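Local coordinates for cyclic di-GMP receptor atypical PilZ domain-containing protein (PDB 3RQA) that is of unknown function but, as a tetrameric atypical PilZ-domain protein built around a helical bundle, may take part in cyclic di-GMP signalling, at residues Pro12-Glu17 with Asp144-Ala149; Ala31-Thr36 with His155-Arg160; Gly53-Leu58 with Ser132-Glu137. One frame throughout, in Å; residues are numbered along the deposited sequence.

Contact 1. Residues Pro12-Glu17 with Asp144-Ala149; sequences PAADTE and DVLASA
Ala14 presses its methyl against the strand at Ala147, CB to CB 3.6 Å, and its second neighbour there, Leu146 CB, lies 4.1 Å from the same Ala14 CB. This is the tight part of the contact, where the small side chain of a buried alanine lets the helix settle close on the backbone: the axes of the two short segments approach to 7.8 Å, with 137° between their N-to-C directions. One turn further on the packing gives way to a looser, more exposed side. Glu17, with CG anti to its backbone nitrogen (chi1 -175°) and the chain extended beyond, reaches over the fork of Leu146, so that OE2 of Glu17 comes to 3.6 Å from CD2 of Leu146 and Glu17 CD to 3.7 Å from Leu146 CD1. These are contacts of a carboxylate with methyls; the polar partner of Glu17 OE2 is Arg160 NE on the adjacent strand, in a salt bridge. On another side of the helix, Asp15 OD2 bonds to Arg112 and Trp158. Opposite Trp158 the strand carries two residues, Leu146 and Ala147, in place of one, a classic beta bulge, and both point at the helix from the outside of the closed PilZ barrel.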
ATOM      1  N   PRO C  12     -14.363 -42.135  -7.838  1.00 42.04           N
ATOM      2  CA  PRO C  12     -13.366 -42.781  -8.695  1.00 41.05           C
ATOM      3  C   PRO C  12     -13.115 -42.078 -10.026  1.00 40.26           C
ATOM      4  O   PRO C  12     -11.988 -41.670 -10.323  1.00 41.41           O
ATOM      5  CB  PRO C  12     -13.938 -44.181  -8.881  1.00 41.46           C
ATOM      6  CG  PRO C  12     -14.608 -44.425  -7.575  1.00 43.60           C
ATOM      7  CD  PRO C  12     -15.323 -43.126  -7.319  1.00 42.12           C
ATOM      8  N   ALA C  13     -14.166 -41.928 -10.821  1.00 36.87           N
ATOM      9  CA  ALA C  13     -14.039 -41.297 -12.123  1.00 36.46           C
ATOM     10  C   ALA C  13     -13.521 -39.862 -12.051  1.00 36.85           C
ATOM     11  O   ALA C  13     -12.747 -39.431 -12.904  1.00 37.39           O
ATOM     12  CB  ALA C  13     -15.365 -41.333 -12.842  1.00 34.44           C
ATOM     13  N   ALA C  14     -13.951 -39.120 -11.040  1.00 35.63           N
ATOM     14  CA  ALA C  14     -13.515 -37.738 -10.886  1.00 36.29           C
ATOM     15  C   ALA C  14     -12.052 -37.682 -10.446  1.00 35.45           C
ATOM     16  O   ALA C  14     -11.269 -36.911 -10.983  1.00 35.46           O
ATOM     17  CB  ALA C  14     -14.397 -37.026  -9.867  1.00 35.67           C
ATOM     18  N   ASP C  15     -11.694 -38.504  -9.464  1.00 35.51           N
ATOM     19  CA  ASP C  15     -10.331 -38.551  -8.937  1.00 36.77           C
ATOM     20  C   ASP C  15      -9.350 -38.911 -10.057  1.00 37.24           C
ATOM     21  O   ASP C  15      -8.255 -38.346 -10.155  1.00 36.59           O
ATOM     22  CB  ASP C  15     -10.253 -39.579  -7.803  1.00 37.66           C
ATOM     23  CG  ASP C  15      -9.351 -39.130  -6.669  1.00 39.32           C
ATOM     24  OD1 ASP C  15      -8.196 -39.598  -6.602  1.00 40.26           O
ATOM     25  OD2 ASP C  15      -9.795 -38.299  -5.845  1.00 37.97           O
ATOM     26  N   THR C  16      -9.753 -39.850 -10.909  1.00 36.60           N
ATOM     27  CA  THR C  16      -8.921 -40.261 -12.029  1.00 34.99           C
ATOM     28  C   THR C  16      -8.779 -39.104 -13.028  1.00 34.41           C
ATOM     29  O   THR C  16      -7.672 -38.802 -13.486  1.00 32.70           O
ATOM     30  CB  THR C  16      -9.520 -41.507 -12.735  1.00 36.54           C
ATOM     31  OG1 THR C  16      -9.359 -42.652 -11.885  1.00 35.10           O
ATOM     32  CG2 THR C  16      -8.831 -41.760 -14.077  1.00 36.42           C
ATOM     33  N   GLU C  17      -9.886 -38.440 -13.352  1.00 31.49           N
ATOM     34  CA  GLU C  17      -9.823 -37.332 -14.298  1.00 31.37           C
ATOM     35  C   GLU C  17      -8.840 -36.244 -13.851  1.00 29.15           C
ATOM     36  O   GLU C  17      -8.027 -35.768 -14.630  1.00 26.03           O
ATOM     37  CB  GLU C  17     -11.203 -36.699 -14.485  1.00 34.20           C
ATOM     38  CG  GLU C  17     -11.222 -35.610 -15.561  1.00 38.89           C
ATOM     39  CD  GLU C  17     -12.610 -35.061 -15.840  1.00 41.04           C
ATOM     40  OE1 GLU C  17     -13.581 -35.852 -15.843  1.00 42.44           O
ATOM     41  OE2 GLU C  17     -12.729 -33.838 -16.078  1.00 43.33           O
ATOM     42  N   ASP C 144     -15.540 -26.096 -12.263  1.00 26.39           N
ATOM     43  CA  ASP C 144     -16.826 -26.774 -12.253  1.00 29.35           C
ATOM     44  C   ASP C 144     -16.736 -27.981 -11.316  1.00 29.69           C
ATOM     45  O   ASP C 144     -15.677 -28.597 -11.159  1.00 26.83           O
ATOM     46  CB  ASP C 144     -17.221 -27.225 -13.663  1.00 33.92           C
ATOM     47  CG  ASP C 144     -17.569 -26.052 -14.579  1.00 42.72           C
ATOM     48  OD1 ASP C 144     -18.118 -26.277 -15.682  1.00 47.55           O
ATOM     49  OD2 ASP C 144     -17.290 -24.894 -14.201  1.00 46.73           O
ATOM     50  N   VAL C 145     -17.846 -28.297 -10.666  1.00 29.66           N
ATOM     51  CA  VAL C 145     -17.879 -29.436  -9.762  1.00 30.41           C
ATOM     52  C   VAL C 145     -18.052 -30.720 -10.575  1.00 30.13           C
ATOM     53  O   VAL C 145     -19.056 -30.884 -11.273  1.00 29.55           O
ATOM     54  CB  VAL C 145     -19.056 -29.322  -8.763  1.00 31.08           C
ATOM     55  CG1 VAL C 145     -19.087 -30.547  -7.853  1.00 30.16           C
ATOM     56  CG2 VAL C 145     -18.924 -28.042  -7.947  1.00 30.98           C
ATOM     57  N   LEU C 146     -17.067 -31.612 -10.490  1.00 29.58           N
ATOM     58  CA  LEU C 146     -17.109 -32.895 -11.189  1.00 30.86           C
ATOM     59  C   LEU C 146     -17.848 -33.900 -10.313  1.00 31.00           C
ATOM     60  O   LEU C 146     -18.685 -34.665 -10.796  1.00 32.60           O
ATOM     61  CB  LEU C 146     -15.698 -33.447 -11.436  1.00 33.82           C
ATOM     62  CG  LEU C 146     -14.681 -32.834 -12.397  1.00 35.04           C
ATOM     63  CD1 LEU C 146     -13.498 -33.787 -12.490  1.00 34.45           C
ATOM     64  CD2 LEU C 146     -15.268 -32.641 -13.770  1.00 36.19           C
ATOM     65  N   ALA C 147     -17.512 -33.903  -9.024  1.00 29.60           N
ATOM     66  CA  ALA C 147     -18.133 -34.815  -8.076  1.00 29.15           C
ATOM     67  C   ALA C 147     -18.319 -34.179  -6.707  1.00 31.13           C
ATOM     68  O   ALA C 147     -17.566 -33.282  -6.312  1.00 31.70           O
ATOM     69  CB  ALA C 147     -17.305 -36.065  -7.946  1.00 29.72           C
ATOM     70  N   SER C 148     -19.327 -34.669  -5.992  1.00 30.13           N
ATOM     71  CA  SER C 148     -19.680 -34.202  -4.660  1.00 32.38           C
ATOM     72  C   SER C 148     -20.086 -35.415  -3.828  1.00 34.71           C
ATOM     73  O   SER C 148     -20.999 -36.159  -4.204  1.00 35.08           O
ATOM     74  CB  SER C 148     -20.854 -33.225  -4.734  1.00 30.43           C
ATOM     75  OG  SER C 148     -21.204 -32.752  -3.448  1.00 30.93           O
ATOM     76  N   ALA C 149     -19.405 -35.615  -2.706  1.00 34.87           N
ATOM     77  CA  ALA C 149     -19.697 -36.744  -1.845  1.00 37.65           C
ATOM     78  C   ALA C 149     -19.242 -36.499  -0.418  1.00 39.33           C
ATOM     79  O   ALA C 149     -18.445 -35.601  -0.151  1.00 37.51           O
ATOM     80  CB  ALA C 149     -19.039 -38.006  -2.390  1.00 37.94           C
TER

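Contact 2. Residues Ala31-Thr36 with His155-Arg160; sequences AGFHVT and HWLWLR
Trp156 N makes a short, probable hydrogen bond to Ala149 O, joining strand 155-161, which carries Leu157 and Leu159, to strand 139-150. The contact of these two leucines with Phe33 is itself apolar, carbon on carbon, and fully buried. Leu159 supplies the main piece: its CD1 methyl sits over one face of the Phe33 ring, 3.9 Å from the centroid and 25° off the ring normal, a CH-pi contact. The methyl is displaced toward the rim on the CD2-CE2 side, and the closest pair is Phe33 CE2 to Leu159 CD1 at 3.6 Å. Leu159 CG follows it in, 3.9 Å from Phe33 CD2. At the other ortho carbon, Phe33 CD1, the CD2 methyl of Leu157 arrives obliquely at 4.1 Å, its side chain crossing that of Phe33 at about a right angle. A first torsion of 172° sets Phe33 CG opposite the backbone nitrogen and carries the ring across to the two leucines, although the nearest alpha carbons, those of Phe33 and Leu159, remain 8.8 Å apart. Leu157 and Leu159, two positions apart on their strand, thus point to the same side and share one ring. Strands 24-34 and 155-161 are not neighbours in the sheet: two strands separate them either way round the barrel. Phe33 points into the interior, where Val145 of strand 139-150 packs on both Phe33 and Leu159, and Val127 of strand 124-129 on Leu159.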
ATOM      1  N   ALA C  31      -8.033 -22.996   1.799  1.00 29.37           N
ATOM      2  CA  ALA C  31      -8.757 -23.302   0.568  1.00 30.90           C
ATOM      3  C   ALA C  31     -10.261 -23.178   0.711  1.00 32.15           C
ATOM      4  O   ALA C  31     -10.813 -23.370   1.797  1.00 30.15           O
ATOM      5  CB  ALA C  31      -8.418 -24.705   0.113  1.00 31.05           C
ATOM      6  N   GLY C  32     -10.921 -22.877  -0.402  1.00 31.78           N
ATOM      7  CA  GLY C  32     -12.364 -22.743  -0.395  1.00 32.80           C
ATOM      8  C   GLY C  32     -12.942 -22.721  -1.796  1.00 33.24           C
ATOM      9  O   GLY C  32     -12.215 -22.577  -2.769  1.00 30.00           O
ATOM     10  N   PHE C  33     -14.258 -22.875  -1.887  1.00 33.81           N
ATOM     11  CA  PHE C  33     -14.965 -22.851  -3.162  1.00 35.53           C
ATOM     12  C   PHE C  33     -16.205 -21.985  -2.991  1.00 36.12           C
ATOM     13  O   PHE C  33     -16.901 -22.080  -1.983  1.00 35.85           O
ATOM     14  CB  PHE C  33     -15.351 -24.276  -3.585  1.00 35.81           C
ATOM     15  CG  PHE C  33     -16.252 -24.333  -4.792  1.00 36.69           C
ATOM     16  CD1 PHE C  33     -17.622 -24.542  -4.644  1.00 37.60           C
ATOM     17  CD2 PHE C  33     -15.735 -24.170  -6.073  1.00 35.70           C
ATOM     18  CE1 PHE C  33     -18.462 -24.585  -5.755  1.00 37.42           C
ATOM     19  CE2 PHE C  33     -16.564 -24.211  -7.189  1.00 35.36           C
ATOM     20  CZ  PHE C  33     -17.931 -24.420  -7.031  1.00 38.11           C
ATOM     21  N   HIS C  34     -16.458 -21.121  -3.966  1.00 36.15           N
ATOM     22  CA  HIS C  34     -17.610 -20.222  -3.938  1.00 36.95           C
ATOM     23  C   HIS C  34     -18.313 -20.239  -5.278  1.00 36.56           C
ATOM     24  O   HIS C  34     -17.664 -20.142  -6.312  1.00 35.33           O
ATOM     25  CB  HIS C  34     -17.164 -18.794  -3.626  1.00 39.04           C
ATOM     26  CG  HIS C  34     -17.049 -18.497  -2.166  1.00 41.66           C
ATOM     27  ND1 HIS C  34     -18.138 -18.499  -1.318  1.00 43.45           N
ATOM     28  CD2 HIS C  34     -15.980 -18.170  -1.405  1.00 41.62           C
ATOM     29  CE1 HIS C  34     -17.743 -18.184  -0.098  1.00 43.66           C
ATOM     30  NE2 HIS C  34     -16.436 -17.981  -0.124  1.00 43.70           N
ATOM     31  N   VAL C  35     -19.640 -20.343  -5.253  1.00 36.79           N
ATOM     32  CA  VAL C  35     -20.424 -20.389  -6.479  1.00 38.96           C
ATOM     33  C   VAL C  35     -20.484 -19.058  -7.188  1.00 41.40           C
ATOM     34  O   VAL C  35     -20.501 -18.999  -8.411  1.00 41.56           O
ATOM     35  CB  VAL C  35     -21.884 -20.830  -6.221  1.00 41.20           C
ATOM     36  CG1 VAL C  35     -22.648 -20.878  -7.541  1.00 41.90           C
ATOM     37  CG2 VAL C  35     -21.910 -22.186  -5.541  1.00 41.18           C
ATOM     38  N   THR C  36     -20.538 -17.979  -6.425  1.00 44.47           N
ATOM     39  CA  THR C  36     -20.623 -16.671  -7.063  1.00 49.85           C
ATOM     40  C   THR C  36     -19.233 -16.087  -7.318  1.00 54.40           C
ATOM     41  O   THR C  36     -18.697 -15.296  -6.534  1.00 55.27           O
ATOM     42  CB  THR C  36     -21.484 -15.716  -6.233  1.00 49.35           C
ATOM     43  OG1 THR C  36     -22.782 -16.309  -6.053  1.00 49.47           O
ATOM     44  CG2 THR C  36     -21.655 -14.391  -6.958  1.00 48.88           C
ATOM     45  N   HIS C 155     -18.132 -32.709   3.617  1.00 42.36           N
ATOM     46  CA  HIS C 155     -18.619 -32.795   2.240  1.00 42.19           C
ATOM     47  C   HIS C 155     -17.402 -32.559   1.346  1.00 41.16           C
ATOM     48  O   HIS C 155     -16.729 -31.533   1.464  1.00 41.26           O
ATOM     49  CB  HIS C 155     -19.664 -31.708   1.943  1.00 44.17           C
ATOM     50  CG  HIS C 155     -20.857 -31.733   2.848  1.00 46.77           C
ATOM     51  ND1 HIS C 155     -20.821 -31.267   4.145  1.00 48.29           N
ATOM     52  CD2 HIS C 155     -22.131 -32.135   2.629  1.00 48.34           C
ATOM     53  CE1 HIS C 155     -22.021 -31.377   4.685  1.00 48.91           C
ATOM     54  NE2 HIS C 155     -22.835 -31.901   3.787  1.00 49.86           N
ATOM     55  N   TRP C 156     -17.104 -33.502   0.463  1.00 39.30           N
ATOM     56  CA  TRP C 156     -15.954 -33.338  -0.419  1.00 38.12           C
ATOM     57  C   TRP C 156     -16.361 -33.000  -1.836  1.00 37.27           C
ATOM     58  O   TRP C 156     -17.340 -33.526  -2.365  1.00 38.00           O
ATOM     59  CB  TRP C 156     -15.067 -34.588  -0.421  1.00 38.41           C
ATOM     60  CG  TRP C 156     -14.375 -34.810   0.893  1.00 40.31           C
ATOM     61  CD1 TRP C 156     -14.813 -35.573   1.938  1.00 41.34           C
ATOM     62  CD2 TRP C 156     -13.135 -34.234   1.310  1.00 40.18           C
ATOM     63  NE1 TRP C 156     -13.921 -35.510   2.984  1.00 41.33           N
ATOM     64  CE2 TRP C 156     -12.880 -34.694   2.625  1.00 41.80           C
ATOM     65  CE3 TRP C 156     -12.211 -33.373   0.702  1.00 40.66           C
ATOM     66  CZ2 TRP C 156     -11.737 -34.321   3.344  1.00 40.98           C
ATOM     67  CZ3 TRP C 156     -11.077 -33.003   1.413  1.00 41.45           C
ATOM     68  CH2 TRP C 156     -10.849 -33.479   2.724  1.00 41.71           C
ATOM     69  N   LEU C 157     -15.586 -32.105  -2.434  1.00 34.10           N
ATOM     70  CA  LEU C 157     -15.811 -31.639  -3.786  1.00 31.64           C
ATOM     71  C   LEU C 157     -14.591 -31.897  -4.646  1.00 31.59           C
ATOM     72  O   LEU C 157     -13.458 -31.762  -4.188  1.00 31.78           O
ATOM     73  CB  LEU C 157     -16.094 -30.130  -3.779  1.00 30.22           C
ATOM     74  CG  LEU C 157     -17.523 -29.594  -3.649  1.00 31.84           C
ATOM     75  CD1 LEU C 157     -18.445 -30.596  -2.969  1.00 30.19           C
ATOM     76  CD2 LEU C 157     -17.469 -28.282  -2.895  1.00 29.72           C
ATOM     77  N   TRP C 158     -14.837 -32.287  -5.887  1.00 29.54           N
ATOM     78  CA  TRP C 158     -13.785 -32.507  -6.862  1.00 30.17           C
ATOM     79  C   TRP C 158     -14.071 -31.418  -7.880  1.00 29.21           C
ATOM     80  O   TRP C 158     -15.111 -31.429  -8.539  1.00 30.99           O
ATOM     81  CB  TRP C 158     -13.904 -33.889  -7.512  1.00 29.93           C
ATOM     82  CG  TRP C 158     -13.390 -34.998  -6.651  1.00 30.51           C
ATOM     83  CD1 TRP C 158     -12.231 -35.707  -6.828  1.00 31.04           C
ATOM     84  CD2 TRP C 158     -14.005 -35.526  -5.471  1.00 30.31           C
ATOM     85  NE1 TRP C 158     -12.091 -36.640  -5.832  1.00 31.34           N
ATOM     86  CE2 TRP C 158     -13.164 -36.553  -4.984  1.00 30.92           C
ATOM     87  CE3 TRP C 158     -15.188 -35.231  -4.776  1.00 30.71           C
ATOM     88  CZ2 TRP C 158     -13.465 -37.289  -3.832  1.00 31.38           C
ATOM     89  CZ3 TRP C 158     -15.490 -35.966  -3.628  1.00 29.32           C
ATOM     90  CH2 TRP C 158     -14.630 -36.982  -3.169  1.00 30.53           C
ATOM     91  N   LEU C 159     -13.169 -30.454  -7.974  1.00 28.35           N
ATOM     92  CA  LEU C 159     -13.333 -29.350  -8.899  1.00 29.87           C
ATOM     93  C   LEU C 159     -12.315 -29.420 -10.046  1.00 29.70           C
ATOM     94  O   LEU C 159     -11.130 -29.664  -9.824  1.00 28.66           O
ATOM     95  CB  LEU C 159     -13.168 -28.014  -8.169  1.00 29.24           C
ATOM     96  CG  LEU C 159     -14.058 -27.579  -6.994  1.00 33.02           C
ATOM     97  CD1 LEU C 159     -15.512 -27.632  -7.398  1.00 31.73           C
ATOM     98  CD2 LEU C 159     -13.804 -28.447  -5.792  1.00 33.11           C
ATOM     99  N   ARG C 160     -12.790 -29.196 -11.268  1.00 31.58           N
ATOM    100  CA  ARG C 160     -11.923 -29.194 -12.439  1.00 31.55           C
ATOM    101  C   ARG C 160     -11.816 -27.744 -12.897  1.00 30.71           C
ATOM    102  O   ARG C 160     -12.839 -27.114 -13.186  1.00 28.92           O
ATOM    103  CB  ARG C 160     -12.523 -30.036 -13.566  1.00 35.06           C
ATOM    104  CG  ARG C 160     -11.618 -30.116 -14.785  1.00 39.66           C
ATOM    105  CD  ARG C 160     -12.378 -29.841 -16.056  1.00 43.76           C
ATOM    106  NE  ARG C 160     -13.267 -30.937 -16.428  1.00 48.12           N
ATOM    107  CZ  ARG C 160     -14.551 -30.783 -16.741  1.00 48.74           C
ATOM    108  NH1 ARG C 160     -15.099 -29.576 -16.716  1.00 46.58           N
ATOM    109  NH2 ARG C 160     -15.281 -31.834 -17.094  1.00 48.49           N
TER

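Contact 3. Residues Gly53-Leu58 with Ser132-Glu137; sequences GQVEDL and SDWLPE
An unusually short separation, 2.5 Å, lies between Trp134 NE1 and Glu56 OE1, and the exact length is doubtful; the hydrogen bond is also bent, with an N-H...O angle of 142°. The indole N-H meets the anti lone pair of OE1, the one pointing away from the second carboxylate oxygen, and OE1 is tilted 17° out of the ring plane while still lying at the ring's edge. Carboxylate and indole planes stand 59° apart. Ser132 OG is modelled as a second donor to Glu56 OE1, at 3.0 Å, but its position is less sure. Glu56 is the first residue to leave helical geometry at the end of helix 42-55, and its extended side chain reaches from there to the loop between strands 124-129 and 139-150 of the PilZ barrel, a loop that turns at Pro136 in an inverse gamma turn. Next to the polar pair, Val55 CG1 packs obliquely on the six-membered ring, 4.0 Å from Trp134 CZ2. Trp134 has its CG between the backbone nitrogen and the carbonyl carbon, which folds the indole back so that CB of Leu135 lies 3.9 Å above the ring plane, over its centre. Leu85 of helix 73-95 and Leu52 of helix 42-55 also touch the indole, and an acetate ion, probably from the crystallisation liquor, lies about 3 Å, nearest atoms, from the side chain of Trp134. Other copies of the protein close in here: Val55 packs on Lys80 of the second subunit, and Trp134 on Thr44 of the third.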
ATOM      1  N   GLY C  53       7.031 -16.912  -6.972  1.00 33.45           N
ATOM      2  CA  GLY C  53       8.167 -17.807  -7.107  1.00 34.31           C
ATOM      3  C   GLY C  53       9.498 -17.069  -7.092  1.00 34.84           C
ATOM      4  O   GLY C  53      10.464 -17.499  -6.452  1.00 31.51           O
ATOM      5  N   GLN C  54       9.544 -15.942  -7.791  1.00 33.25           N
ATOM      6  CA  GLN C  54      10.766 -15.161  -7.871  1.00 35.03           C
ATOM      7  C   GLN C  54      11.215 -14.621  -6.529  1.00 36.45           C
ATOM      8  O   GLN C  54      12.405 -14.416  -6.308  1.00 36.71           O
ATOM      9  CB  GLN C  54      10.584 -14.015  -8.847  1.00 35.44           C
ATOM     10  CG  GLN C  54      10.422 -14.475 -10.269  1.00 38.69           C
ATOM     11  CD  GLN C  54      10.318 -13.315 -11.218  1.00 43.41           C
ATOM     12  OE1 GLN C  54       9.252 -13.052 -11.786  1.00 46.23           O
ATOM     13  NE2 GLN C  54      11.425 -12.590 -11.385  1.00 45.83           N
ATOM     14  N   VAL C  55      10.267 -14.396  -5.631  1.00 36.83           N
ATOM     15  CA  VAL C  55      10.595 -13.862  -4.316  1.00 40.22           C
ATOM     16  C   VAL C  55      10.883 -14.932  -3.259  1.00 42.53           C
ATOM     17  O   VAL C  55      11.699 -14.723  -2.369  1.00 43.14           O
ATOM     18  CB  VAL C  55       9.463 -12.935  -3.804  1.00 39.60           C
ATOM     19  CG1 VAL C  55       9.769 -12.446  -2.390  1.00 40.54           C
ATOM     20  CG2 VAL C  55       9.299 -11.755  -4.746  1.00 36.45           C
ATOM     21  N   GLU C  56      10.239 -16.085  -3.377  1.00 46.71           N
ATOM     22  CA  GLU C  56      10.406 -17.153  -2.402  1.00 52.09           C
ATOM     23  C   GLU C  56      11.577 -18.125  -2.568  1.00 56.00           C
ATOM     24  O   GLU C  56      12.498 -17.909  -3.367  1.00 55.56           O
ATOM     25  CB  GLU C  56       9.109 -17.960  -2.307  1.00 52.89           C
ATOM     26  CG  GLU C  56       7.978 -17.255  -1.570  1.00 55.48           C
ATOM     27  CD  GLU C  56       6.708 -18.083  -1.542  1.00 58.71           C
ATOM     28  OE1 GLU C  56       5.745 -17.701  -0.838  1.00 58.06           O
ATOM     29  OE2 GLU C  56       6.672 -19.124  -2.235  1.00 61.83           O
ATOM     30  N   ASP C  57      11.494 -19.195  -1.771  1.00 59.63           N
ATOM     31  CA  ASP C  57      12.457 -20.308  -1.697  1.00 62.22           C
ATOM     32  C   ASP C  57      13.849 -19.872  -1.189  1.00 63.65           C
ATOM     33  O   ASP C  57      14.862 -19.953  -1.900  1.00 64.15           O
ATOM     34  CB  ASP C  57      12.551 -21.071  -3.056  1.00 62.94           C
ATOM     35  CG  ASP C  57      11.907 -22.497  -2.993  1.00 64.20           C
ATOM     36  OD1 ASP C  57      10.705 -22.658  -3.360  1.00 62.85           O
ATOM     37  OD2 ASP C  57      12.603 -23.465  -2.554  1.00 63.54           O
ATOM     38  N   LEU C  58      13.855 -19.420   0.073  1.00 64.19           N
ATOM     39  CA  LEU C  58      15.056 -18.963   0.790  1.00 65.51           C
ATOM     40  C   LEU C  58      16.162 -18.355  -0.096  1.00 66.48           C
ATOM     41  O   LEU C  58      15.983 -17.205  -0.563  1.00 66.73           O
ATOM     42  CB  LEU C  58      15.649 -20.126   1.604  1.00 64.73           C
ATOM     43  CG  LEU C  58      16.971 -19.859   2.364  1.00 64.93           C
ATOM     44  CD1 LEU C  58      16.710 -18.889   3.530  1.00 63.04           C
ATOM     45  CD2 LEU C  58      17.562 -21.207   2.893  1.00 63.47           C
ATOM     46  N   SER C 132       0.719 -18.732  -0.969  1.00 36.17           N
ATOM     47  CA  SER C 132       1.884 -18.426  -0.156  1.00 38.25           C
ATOM     48  C   SER C 132       1.793 -18.817   1.305  1.00 40.10           C
ATOM     49  O   SER C 132       1.971 -19.978   1.659  1.00 44.55           O
ATOM     50  CB  SER C 132       2.196 -16.940  -0.250  1.00 37.83           C
ATOM     51  OG  SER C 132       3.303 -16.625   0.565  1.00 37.93           O
ATOM     52  N   ASP C 133       1.529 -17.827   2.148  1.00 39.31           N
ATOM     53  CA  ASP C 133       1.433 -18.001   3.591  1.00 39.85           C
ATOM     54  C   ASP C 133       1.908 -16.681   4.203  1.00 38.76           C
ATOM     55  O   ASP C 133       1.253 -16.129   5.082  1.00 37.88           O
ATOM     56  CB  ASP C 133       2.335 -19.136   4.077  1.00 45.49           C
ATOM     57  CG  ASP C 133       2.110 -19.472   5.534  1.00 49.37           C
ATOM     58  OD1 ASP C 133       2.111 -18.539   6.364  1.00 53.27           O
ATOM     59  OD2 ASP C 133       1.939 -20.669   5.857  1.00 52.39           O
ATOM     60  N   TRP C 134       3.048 -16.175   3.731  1.00 36.13           N
ATOM     61  CA  TRP C 134       3.557 -14.898   4.232  1.00 36.06           C
ATOM     62  C   TRP C 134       2.865 -13.753   3.488  1.00 35.42           C
ATOM     63  O   TRP C 134       2.898 -12.609   3.934  1.00 37.30           O
ATOM     64  CB  TRP C 134       5.076 -14.793   4.045  1.00 36.25           C
ATOM     65  CG  TRP C 134       5.513 -14.864   2.619  1.00 36.88           C
ATOM     66  CD1 TRP C 134       5.742 -15.994   1.883  1.00 37.55           C
ATOM     67  CD2 TRP C 134       5.702 -13.759   1.728  1.00 37.07           C
ATOM     68  NE1 TRP C 134       6.057 -15.659   0.581  1.00 37.74           N
ATOM     69  CE2 TRP C 134       6.039 -14.293   0.460  1.00 38.16           C
ATOM     70  CE3 TRP C 134       5.621 -12.368   1.876  1.00 38.13           C
ATOM     71  CZ2 TRP C 134       6.292 -13.484  -0.656  1.00 38.52           C
ATOM     72  CZ3 TRP C 134       5.876 -11.560   0.765  1.00 40.66           C
ATOM     73  CH2 TRP C 134       6.208 -12.126  -0.486  1.00 40.32           C
ATOM     74  N   LEU C 135       2.233 -14.068   2.358  1.00 35.39           N
ATOM     75  CA  LEU C 135       1.523 -13.068   1.554  1.00 35.91           C
ATOM     76  C   LEU C 135       0.035 -13.413   1.560  1.00 35.78           C
ATOM     77  O   LEU C 135      -0.378 -14.444   1.038  1.00 33.73           O
ATOM     78  CB  LEU C 135       2.041 -13.073   0.119  1.00 37.30           C
ATOM     79  CG  LEU C 135       1.507 -12.020  -0.854  1.00 38.09           C
ATOM     80  CD1 LEU C 135       2.166 -10.681  -0.590  1.00 38.43           C
ATOM     81  CD2 LEU C 135       1.795 -12.469  -2.277  1.00 39.49           C
ATOM     82  N   PRO C 136      -0.796 -12.537   2.140  1.00 37.25           N
ATOM     83  CA  PRO C 136      -2.244 -12.764   2.218  1.00 37.37           C
ATOM     84  C   PRO C 136      -3.003 -12.521   0.909  1.00 36.75           C
ATOM     85  O   PRO C 136      -4.027 -11.839   0.895  1.00 39.21           O
ATOM     86  CB  PRO C 136      -2.665 -11.798   3.317  1.00 37.68           C
ATOM     87  CG  PRO C 136      -1.797 -10.597   3.002  1.00 38.88           C
ATOM     88  CD  PRO C 136      -0.433 -11.232   2.731  1.00 38.73           C
ATOM     89  N   GLU C 137      -2.498 -13.056  -0.194  1.00 34.96           N
ATOM     90  CA  GLU C 137      -3.183 -12.873  -1.463  1.00 33.39           C
ATOM     91  C   GLU C 137      -3.775 -14.201  -1.910  1.00 32.60           C
ATOM     92  O   GLU C 137      -3.195 -15.267  -1.690  1.00 27.65           O
ATOM     93  CB  GLU C 137      -2.236 -12.335  -2.538  1.00 34.77           C
ATOM     94  CG  GLU C 137      -2.926 -12.077  -3.868  1.00 37.85           C
ATOM     95  CD  GLU C 137      -3.874 -10.890  -3.835  1.00 40.49           C
ATOM     96  OE1 GLU C 137      -4.716 -10.806  -2.913  1.00 41.37           O
ATOM     97  OE2 GLU C 137      -3.778 -10.033  -4.743  1.00 43.53           O
TER

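Contacts 1 and 2 adjoin, their centres 11 Å apart, because strands 139-150 and 155-161 are neighbours in the same antiparallel barrel; contact 1 holds helix 12-19 to its outside and contact 2 lies inside it. Along the chain these two cross, the segments alternating, so that the N-terminal helix and first strand are both tied to the late strands. Contact 3 is nested within the loops closed by both and lies on the opposite side of the chain's centre, its centre 30 Å from that of contact 1 and 24 Å from that of contact 2. There the barrel gives way to helices 42-55 and 73-95 and to neighbouring subunits, whereas no other chain touches contacts 1 and 2.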